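Long-range contact in beta-hexosaminidase Amuc_2018 (Akkermansia muciniphila, PDB 6JEB), which hydrolyses terminal non-reducing N-acetylglucosamine and N-acetylgalactosamine residues from beta-N-acetylhexosaminides, including terminally unbranched N-glycans and chitobiose: residues A[353-357]-A[367-372]. Numbering follows the deposited sequence.
Sequences LDFPQ and MKTTTL
Phe-355 and Met-367 meet because each CG lies beside its own backbone N, anti to the carbonyl carbon (chi1 -65° in both). The methionine chain is extended beyond CG and passes the phenylalanine at a slant, with Met-367 CG 3.9 Å from Phe-355 CD1. Its sulfur forms an oblique Met-aromatic contact, 5.1 Å from Met-367 SD to the centroid of the Phe-355 ring. The tip goes on to Asp-354, whose OD2 lies 3.6 Å from Met-367 CE. On the other ortho side of the ring, Thr-370 OG1 sits at the edge, 3.7 Å from Phe-355 CD2. Lys-368 folds its end back, and its NZ donates to that same hydroxyl oxygen. With an alanine at Phe-355, a gap would probably open between Met-367 and Thr-370, and the methionine sulfur would lose its aromatic partner.

Pro-356 packs its CD on Met-367 CB. One direct hydrogen bond joins the two backbones, from Thr-370 N to Pro-356 O (2.9 Å). CA-H...O contacts continue the pairing, one of them from Gln-357 CA to Thr-370 O. A water then links Gln-357 O to Leu-372 N. The carbonyl oxygen of Lys-368 is buried against Phe-355 and Pro-356 without a hydrogen-bond partner. Arg-417 ties both segments to helix 417-426 by donating to Phe-355 O and Thr-370 O. Thr-371 is the N-cap of helix 372-376, its OG1 accepting from Lys-374 N.

Both segments belong to the loop that follows strand 342-345 of the family 20 TIM barrel. This loop carries Leu-353 and Asp-354 into the substrate-binding site, where the Asp-354 side chain touches Trp-400, another substrate-binding residue.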
loop_
_atom_site.group_PDB
_atom_site.type_symbol
_atom_site.label_atom_id
_atom_site.label_comp_id
_atom_site.label_asym_id
_atom_site.label_seq_id
_atom_site.Cartn_x
_atom_site.Cartn_y
_atom_site.Cartn_z
ATOM N N LEU A 353 9.590 0.152 1.714
ATOM C CA LEU A 353 9.991 -0.490 2.958
ATOM C C LEU A 353 10.664 -1.838 2.737
ATOM O O LEU A 353 11.051 -2.490 3.717
ATOM C CB LEU A 353 8.807 -0.591 3.925
ATOM C CG LEU A 353 8.149 0.767 4.210
ATOM C CD1 LEU A 353 7.076 0.651 5.288
ATOM C CD2 LEU A 353 9.193 1.847 4.579
ATOM N N ASP A 354 10.827 -2.264 1.482
ATOM C CA ASP A 354 11.707 -3.393 1.217
ATOM C C ASP A 354 13.177 -3.029 1.412
ATOM O O ASP A 354 14.000 -3.928 1.607
ATOM C CB ASP A 354 11.449 -3.970 -0.185
ATOM C CG ASP A 354 11.530 -2.922 -1.296
ATOM O OD1 ASP A 354 11.070 -1.775 -1.096
ATOM O OD2 ASP A 354 12.037 -3.258 -2.393
ATOM N N PHE A 355 13.519 -1.739 1.384
ATOM C CA PHE A 355 14.914 -1.339 1.528
ATOM C C PHE A 355 15.352 -1.548 2.979
ATOM O O PHE A 355 14.533 -1.462 3.897
ATOM C CB PHE A 355 15.092 0.139 1.158
ATOM C CG PHE A 355 14.812 0.472 -0.303
ATOM C CD1 PHE A 355 14.483 -0.510 -1.230
ATOM C CD2 PHE A 355 14.878 1.789 -0.734
ATOM C CE1 PHE A 355 14.230 -0.184 -2.569
ATOM C CE2 PHE A 355 14.627 2.126 -2.063
ATOM C CZ PHE A 355 14.304 1.136 -2.982
ATOM N N PRO A 356 16.636 -1.840 3.215
ATOM C CA PRO A 356 17.093 -2.058 4.595
ATOM C C PRO A 356 16.956 -0.789 5.426
ATOM O O PRO A 356 17.124 0.326 4.928
ATOM C CB PRO A 356 18.565 -2.460 4.425
ATOM C CG PRO A 356 18.974 -1.852 3.107
ATOM C CD PRO A 356 17.737 -1.950 2.238
ATOM N N GLN A 357 16.644 -0.968 6.715
ATOM C CA GLN A 357 16.428 0.177 7.594
ATOM C C GLN A 357 17.651 0.560 8.415
ATOM O O GLN A 357 17.683 1.664 8.968
ATOM C CB GLN A 357 15.231 -0.050 8.520
ATOM C CG GLN A 357 15.423 -1.122 9.588
ATOM C CD GLN A 357 14.091 -1.711 9.995
ATOM O OE1 GLN A 357 13.319 -1.077 10.709
ATOM N NE2 GLN A 357 13.794 -2.912 9.503
ATOM N N MET A 367 20.151 -2.004 -2.994
ATOM C CA MET A 367 19.211 -1.156 -2.268
ATOM C C MET A 367 19.941 -0.144 -1.395
ATOM O O MET A 367 20.881 -0.491 -0.671
ATOM C CB MET A 367 18.305 -1.998 -1.375
ATOM C CG MET A 367 17.375 -2.941 -2.100
ATOM S SD MET A 367 16.499 -3.890 -0.853
ATOM C CE MET A 367 15.295 -4.765 -1.855
ATOM N N LYS A 368 19.491 1.107 -1.450
ATOM C CA LYS A 368 19.940 2.093 -0.481
ATOM C C LYS A 368 19.284 1.824 0.871
ATOM O O LYS A 368 18.272 1.128 0.978
ATOM C CB LYS A 368 19.581 3.509 -0.938
ATOM C CG LYS A 368 18.152 3.942 -0.614
ATOM C CD LYS A 368 17.971 5.441 -0.831
ATOM C CE LYS A 368 16.577 5.929 -0.426
ATOM N NZ LYS A 368 16.431 6.260 1.034
ATOM N N THR A 369 19.879 2.385 1.916
ATOM C CA THR A 369 19.299 2.310 3.248
ATOM C C THR A 369 18.289 3.438 3.417
ATOM O O THR A 369 18.564 4.583 3.044
ATOM C CB THR A 369 20.404 2.415 4.301
ATOM O OG1 THR A 369 21.314 1.325 4.132
ATOM C CG2 THR A 369 19.823 2.369 5.717
ATOM N N THR A 370 17.111 3.108 3.949
ATOM C CA THR A 370 16.128 4.104 4.366
ATOM C C THR A 370 15.923 3.928 5.865
ATOM O O THR A 370 15.207 3.019 6.298
ATOM C CB THR A 370 14.814 3.949 3.610
ATOM O OG1 THR A 370 15.058 4.049 2.197
ATOM C CG2 THR A 370 13.825 5.041 4.051
ATOM N N THR A 371 16.560 4.785 6.659
ATOM C CA THR A 371 16.433 4.672 8.101
ATOM C C THR A 371 15.070 5.187 8.548
ATOM O O THR A 371 14.344 5.860 7.803
ATOM C CB THR A 371 17.513 5.491 8.807
ATOM O OG1 THR A 371 17.327 6.879 8.501
ATOM C CG2 THR A 371 18.912 5.036 8.386
ATOM N N LEU A 372 14.726 4.856 9.795
ATOM C CA LEU A 372 13.509 5.386 10.398
ATOM C C LEU A 372 13.515 6.910 10.396
ATOM O O LEU A 372 12.494 7.543 10.102
ATOM C CB LEU A 372 13.377 4.853 11.824
ATOM C CG LEU A 372 12.166 5.350 12.599
ATOM C CD1 LEU A 372 10.876 4.872 11.918
ATOM C CD2 LEU A 372 12.264 4.860 14.026
HETATM O O HOH W 1 16.218 2.675 10.995
#